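Local coordinates for protein sorting nexin-3 (Saccharomyces cerevisiae, PDB 1OCS) that binds phosphatidylinositol 3-phosphate through its PX domain and helps retrieve late Golgi membrane proteins from the prevacuolar compartment, at residues Thr133-Gln136 / Ser137-His141; Thr66-Pro69 / Ser70-Lys73. One frame throughout, in Å; residues are numbered along the deposited sequence.

Contact 1 of 2, residues Thr133-Gln136 / Ser137-His141; sequences TWMQ and SVAGH
Thr-133, in the C-terminal part of helix 121-139, gives its carbonyl O to the N-H of Ser-137, the first of three i to i+4 bonds (Thr-133 O to Ser-137 N 3.1 Å); the serine CB rests against the same oxygen. Trp-134 repeats the backbone bond one residue on, with Val-138 N 2.9 Å from Trp-134 O, and adds the side-chain contact that gives the turn its character. With CG anti to the backbone N (chi1 -171°), the indole runs beside the helix so that one face meets methyl CG2 of Val-138. This is a CH-pi contact: Val-138 CG2 stands 3.8 Å from the centroid of the six-membered ring of Trp-134, only 11° off the ring normal. The indole NE1 donates to the carbonyl O of Pro-107, while Val-106, Leu-109 and Pro-110 also touch the side chain. Replacing the tryptophan by alanine would be likely to leave the Val-138 methyl without its aromatic platform and Pro-107 O without its indole donor, opening a gap between helix and loop. Met-135 O is bonded to Ala-139 N at 2.8 Å, and methyl CE of Met-135 reaches to 4.2 Å from Ala-139 CB; both side chains also touch Ile-38 of strand 36-46. Gln-136 extends toward that same strand, where NE2 donates to Ile-38 O. Trp-134 lies about 8 Å, side chain to side chain, from the lipid-binding Lys-112, so this packing lies near the phosphoinositide site. The turn thus divides its labour: the carbonyls of Thr-133, Trp-134 and Met-135 are each bonded to the N-H four residues on, the indole N-H is satisfied by a loop carbonyl, and the buried side chains meet through carbon atoms.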
ATOM      1  N   THR A 133      -1.256  -8.144  -4.596  1.00 18.93           N
ATOM      2  CA  THR A 133      -0.925  -9.372  -3.879  1.00 18.91           C
ATOM      3  C   THR A 133      -0.127  -9.075  -2.609  1.00 18.26           C
ATOM      4  O   THR A 133      -0.401  -9.639  -1.547  1.00 17.66           O
ATOM      5  CB  THR A 133      -0.109 -10.326  -4.780  1.00 19.80           C
ATOM      6  OG1 THR A 133      -0.918 -10.732  -5.890  1.00 21.41           O
ATOM      7  CG2 THR A 133       0.332 -11.561  -4.006  1.00 21.29           C
ATOM      8  N   TRP A 134       0.852  -8.183  -2.725  1.00 17.82           N
ATOM      9  CA  TRP A 134       1.697  -7.805  -1.594  1.00 16.58           C
ATOM     10  C   TRP A 134       0.867  -7.180  -0.471  1.00 16.75           C
ATOM     11  O   TRP A 134       1.007  -7.543   0.698  1.00 15.41           O
ATOM     12  CB  TRP A 134       2.758  -6.798  -2.052  1.00 16.32           C
ATOM     13  CG  TRP A 134       3.821  -6.504  -1.025  1.00 15.14           C
ATOM     14  CD1 TRP A 134       4.932  -7.251  -0.760  1.00 15.24           C
ATOM     15  CD2 TRP A 134       3.873  -5.380  -0.136  1.00 14.33           C
ATOM     16  NE1 TRP A 134       5.675  -6.661   0.234  1.00 13.26           N
ATOM     17  CE2 TRP A 134       5.049  -5.511   0.636  1.00 13.47           C
ATOM     18  CE3 TRP A 134       3.038  -4.271   0.083  1.00 13.05           C
ATOM     19  CZ2 TRP A 134       5.419  -4.575   1.613  1.00 13.33           C
ATOM     20  CZ3 TRP A 134       3.404  -3.341   1.055  1.00 13.98           C
ATOM     21  CH2 TRP A 134       4.588  -3.500   1.807  1.00 12.88           C
ATOM     22  N   MET A 135       0.001  -6.239  -0.835  1.00 15.90           N
ATOM     23  CA  MET A 135      -0.829  -5.548   0.143  1.00 17.12           C
ATOM     24  C   MET A 135      -1.781  -6.490   0.877  1.00 16.62           C
ATOM     25  O   MET A 135      -1.965  -6.365   2.086  1.00 16.05           O
ATOM     26  CB  MET A 135      -1.619  -4.431  -0.543  1.00 18.42           C
ATOM     27  CG  MET A 135      -1.999  -3.280   0.365  1.00 20.84           C
ATOM     28  SD  MET A 135      -0.570  -2.533   1.203  1.00 22.73           S
ATOM     29  CE  MET A 135      -1.246  -2.309   2.825  1.00 20.22           C
ATOM     30  N   GLN A 136      -2.383  -7.436   0.155  1.00 16.57           N
ATOM     31  CA  GLN A 136      -3.307  -8.377   0.785  1.00 17.76           C
ATOM     32  C   GLN A 136      -2.545  -9.291   1.738  1.00 19.93           C
ATOM     33  O   GLN A 136      -3.065  -9.697   2.779  1.00 19.37           O
ATOM     34  CB  GLN A 136      -4.038  -9.209  -0.275  1.00 18.99           C
ATOM     35  CG  GLN A 136      -4.842  -8.360  -1.259  1.00 20.93           C
ATOM     36  CD  GLN A 136      -5.686  -9.182  -2.210  1.00 21.87           C
ATOM     37  OE1 GLN A 136      -5.411 -10.359  -2.449  1.00 24.32           O
ATOM     38  NE2 GLN A 136      -6.715  -8.560  -2.773  1.00 22.15           N
ATOM     39  N   SER A 137      -1.302  -9.598   1.382  1.00 18.83           N
ATOM     40  CA  SER A 137      -0.453 -10.447   2.204  1.00 18.64           C
ATOM     41  C   SER A 137      -0.051  -9.719   3.488  1.00 18.13           C
ATOM     42  O   SER A 137      -0.123 -10.272   4.589  1.00 15.93           O
ATOM     43  CB  SER A 137       0.792 -10.842   1.408  1.00 20.87           C
ATOM     44  OG  SER A 137       1.686 -11.591   2.201  1.00 26.47           O
ATOM     45  N   VAL A 138       0.368  -8.468   3.347  1.00 15.77           N
ATOM     46  CA  VAL A 138       0.778  -7.678   4.498  1.00 14.70           C
ATOM     47  C   VAL A 138      -0.398  -7.265   5.385  1.00 15.90           C
ATOM     48  O   VAL A 138      -0.368  -7.488   6.594  1.00 15.56           O
ATOM     49  CB  VAL A 138       1.552  -6.420   4.047  1.00 16.43           C
ATOM     50  CG1 VAL A 138       1.748  -5.465   5.225  1.00 16.33           C
ATOM     51  CG2 VAL A 138       2.909  -6.840   3.465  1.00 15.66           C
ATOM     52  N   ALA A 139      -1.427  -6.671   4.787  1.00 13.30           N
ATOM     53  CA  ALA A 139      -2.597  -6.229   5.541  1.00 14.26           C
ATOM     54  C   ALA A 139      -3.373  -7.408   6.113  1.00 14.90           C
ATOM     55  O   ALA A 139      -4.181  -7.241   7.027  1.00 15.24           O
ATOM     56  CB  ALA A 139      -3.518  -5.386   4.646  1.00 13.25           C
ATOM     57  N   GLY A 140      -3.127  -8.597   5.573  1.00 16.16           N
ATOM     58  CA  GLY A 140      -3.827  -9.781   6.039  1.00 17.57           C
ATOM     59  C   GLY A 140      -3.206 -10.478   7.236  1.00 18.85           C
ATOM     60  O   GLY A 140      -3.818 -11.376   7.817  1.00 19.61           O
ATOM     61  N   HIS A 141      -2.001 -10.069   7.621  1.00 19.39           N
ATOM     62  CA  HIS A 141      -1.320 -10.691   8.750  1.00 20.81           C
ATOM     63  C   HIS A 141      -1.954 -10.279  10.076  1.00 21.37           C
ATOM     64  O   HIS A 141      -2.016  -9.091  10.403  1.00 19.39           O
ATOM     65  CB  HIS A 141       0.165 -10.321   8.740  1.00 23.37           C
ATOM     66  CG  HIS A 141       0.994 -11.148   9.672  1.00 23.56           C
ATOM     67  ND1 HIS A 141       0.818 -11.132  11.038  1.00 23.15           N
ATOM     68  CD2 HIS A 141       1.988 -12.035   9.430  1.00 23.74           C
ATOM     69  CE1 HIS A 141       1.667 -11.974  11.598  1.00 24.18           C
ATOM     70  NE2 HIS A 141       2.389 -12.535  10.646  1.00 24.67           N
TER

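Contact 2 of 2, residues Thr66-Pro69 / Ser70-Lys73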
ATOM      1  N   THR A  66     -12.888  -2.428   6.551  1.00 13.91           N
ATOM      2  CA  THR A  66     -12.521  -3.197   7.725  1.00 13.08           C
ATOM      3  C   THR A  66     -13.332  -2.787   8.944  1.00 14.23           C
ATOM      4  O   THR A  66     -13.986  -1.742   8.937  1.00 13.98           O
ATOM      5  CB  THR A  66     -11.012  -3.003   8.041  1.00 12.28           C
ATOM      6  OG1 THR A  66     -10.616  -3.886   9.094  1.00 14.11           O
ATOM      7  CG2 THR A  66     -10.742  -1.565   8.482  1.00 14.08           C
ATOM      8  N   ASN A  67     -13.301  -3.629   9.975  1.00 13.30           N
ATOM      9  CA  ASN A  67     -13.969  -3.327  11.235  1.00 15.12           C
ATOM     10  C   ASN A  67     -12.957  -3.534  12.373  1.00 15.64           C
ATOM     11  O   ASN A  67     -13.329  -3.596  13.545  1.00 16.11           O
ATOM     12  CB  ASN A  67     -15.200  -4.223  11.437  1.00 14.69           C
ATOM     13  CG  ASN A  67     -14.837  -5.671  11.688  1.00 15.63           C
ATOM     14  OD1 ASN A  67     -13.704  -6.093  11.445  1.00 13.76           O
ATOM     15  ND2 ASN A  67     -15.807  -6.449  12.166  1.00 15.40           N
ATOM     16  N   LEU A  68     -11.673  -3.641  12.017  1.00 16.39           N
ATOM     17  CA  LEU A  68     -10.604  -3.825  13.008  1.00 16.12           C
ATOM     18  C   LEU A  68     -10.537  -2.638  13.970  1.00 16.62           C
ATOM     19  O   LEU A  68     -10.578  -1.480  13.549  1.00 16.03           O
ATOM     20  CB  LEU A  68      -9.251  -4.003  12.311  1.00 15.33           C
ATOM     21  CG  LEU A  68      -9.023  -5.343  11.601  1.00 16.79           C
ATOM     22  CD1 LEU A  68      -7.771  -5.272  10.726  1.00 17.17           C
ATOM     23  CD2 LEU A  68      -8.892  -6.448  12.644  1.00 15.63           C
ATOM     24  N   PRO A  69     -10.428  -2.911  15.280  1.00 16.00           N
ATOM     25  CA  PRO A  69     -10.363  -1.841  16.280  1.00 16.71           C
ATOM     26  C   PRO A  69      -9.205  -0.856  16.139  1.00 17.08           C
ATOM     27  O   PRO A  69      -9.264   0.245  16.683  1.00 17.58           O
ATOM     28  CB  PRO A  69     -10.326  -2.607  17.605  1.00 17.48           C
ATOM     29  CG  PRO A  69      -9.664  -3.890  17.240  1.00 17.70           C
ATOM     30  CD  PRO A  69     -10.325  -4.232  15.922  1.00 16.87           C
ATOM     31  N   SER A  70      -8.153  -1.237  15.416  1.00 16.05           N
ATOM     32  CA  SER A  70      -7.015  -0.335  15.244  1.00 16.29           C
ATOM     33  C   SER A  70      -7.292   0.734  14.192  1.00 15.95           C
ATOM     34  O   SER A  70      -6.585   1.739  14.123  1.00 15.33           O
ATOM     35  CB  SER A  70      -5.750  -1.116  14.860  1.00 16.64           C
ATOM     36  OG  SER A  70      -5.958  -1.878  13.686  1.00 21.01           O
ATOM     37  N   PHE A  71      -8.318   0.516  13.372  1.00 15.65           N
ATOM     38  CA  PHE A  71      -8.671   1.476  12.331  1.00 17.07           C
ATOM     39  C   PHE A  71      -9.711   2.469  12.844  1.00 18.97           C
ATOM     40  O   PHE A  71     -10.416   2.188  13.810  1.00 17.67           O
ATOM     41  CB  PHE A  71      -9.184   0.752  11.084  1.00 15.34           C
ATOM     42  CG  PHE A  71      -8.100   0.053  10.307  1.00 14.22           C
ATOM     43  CD1 PHE A  71      -7.497  -1.098  10.806  1.00 14.76           C
ATOM     44  CD2 PHE A  71      -7.668   0.557   9.083  1.00 12.98           C
ATOM     45  CE1 PHE A  71      -6.480  -1.736  10.098  1.00 15.14           C
ATOM     46  CE2 PHE A  71      -6.652  -0.075   8.367  1.00 12.47           C
ATOM     47  CZ  PHE A  71      -6.058  -1.223   8.875  1.00 13.43           C
ATOM     48  N   HIS A  72      -9.806   3.622  12.184  1.00 18.69           N
ATOM     49  CA  HIS A  72     -10.720   4.682  12.609  1.00 18.62           C
ATOM     50  C   HIS A  72     -11.992   4.837  11.777  1.00 19.18           C
ATOM     51  O   HIS A  72     -12.894   5.580  12.156  1.00 18.34           O
ATOM     52  CB  HIS A  72      -9.961   6.010  12.641  1.00 18.88           C
ATOM     53  CG  HIS A  72      -8.664   5.938  13.385  1.00 19.15           C
ATOM     54  ND1 HIS A  72      -8.588   6.007  14.759  1.00 21.55           N
ATOM     55  CD2 HIS A  72      -7.398   5.737  12.949  1.00 18.49           C
ATOM     56  CE1 HIS A  72      -7.332   5.852  15.139  1.00 20.68           C
ATOM     57  NE2 HIS A  72      -6.590   5.684  14.059  1.00 20.72           N
ATOM     58  N   LYS A  73     -12.056   4.157  10.639  1.00 18.38           N
ATOM     59  CA  LYS A  73     -13.238   4.218   9.791  1.00 18.72           C
ATOM     60  C   LYS A  73     -13.364   2.917   9.006  1.00 18.65           C
ATOM     61  O   LYS A  73     -12.393   2.177   8.865  1.00 17.77           O
ATOM     62  CB  LYS A  73     -13.183   5.445   8.866  1.00 20.33           C
ATOM     63  CG  LYS A  73     -11.940   5.589   8.008  1.00 23.80           C
ATOM     64  CD  LYS A  73     -11.749   7.061   7.630  1.00 26.18           C
ATOM     65  CE  LYS A  73     -10.752   7.246   6.507  1.00 27.98           C
ATOM     66  NZ  LYS A  73     -11.328   6.837   5.194  1.00 30.11           N
TER
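The backbone from Leu-68 to Phe-71 folds into a type I beta turn, closed by a hydrogen bond of 3.0 Å from Phe-71 N to Leu-68 O in which the donor stands well above the carbonyl plane. Just ahead of it comes an ST turn: Thr-66 OG1 accepts the N-H of Leu-68 at 3.1 Å along a nearly straight line (N-H...O 166°). The threonine torsion sets both of its branches to work. OG1 lies anti to the backbone N (chi1 -173°), within reach of Leu-68 N and of a second backbone partner, Phe-35 O, while methyl CG2 is left to pack over the Phe-71 ring. Thr-66 CG2 sits above one face but displaced toward the rim, 4.0 Å from the ring centroid of Phe-71 and 3.6 Å from Phe-71 CG, a CH-pi contact in which the two side chains cross at about a right angle. Leu-68 approaches differently, running alongside Phe-71 and pointing the same way. Leu-68 CB lies 3.7 Å from Phe-71 CD1, and Leu-68 CD1 continues the contact to Phe-71 CE1 at 3.8 Å. Threonine methyl and leucine chain together probably limit the tilt of the phenyl ring. At the corner of the turn, Ser-70 OG is hydrogen-bonded to Gln-145 O. The whole loop connects strand 57-66 to strand 75-81, and Thr-66 is still paired through its backbone with Arg-74. Leu-36 of strand 36-46 touches Thr-66, Leu-68 and Phe-71, whereas helix 149-156 meets Phe-71 through Val-152, Ile-155 and Glu-156.

In the fold
Both contacts are local and partly buried, and in each a methyl lies over an aromatic face, yet their settings differ. Contact 1 lies in the C-terminal part of a long helix, its centre about 9 Å from that of the chain, with its bonds repeating regularly along the backbone; contact 2, its centre about 16 Å from that of the chain, is a strand-to-strand loop whose fewer bonds include one to a side chain. The centres of the two contacts are about 16 Å apart and their nearest atoms about 6 Å, without touching. Strand 36-46 and helix 149-156 nevertheless receive side chains from both, and Gln-145 is hydrogen-bonded to Ala-139 and to Ser-70. Contact 1 lies nearer the lipid-binding residues.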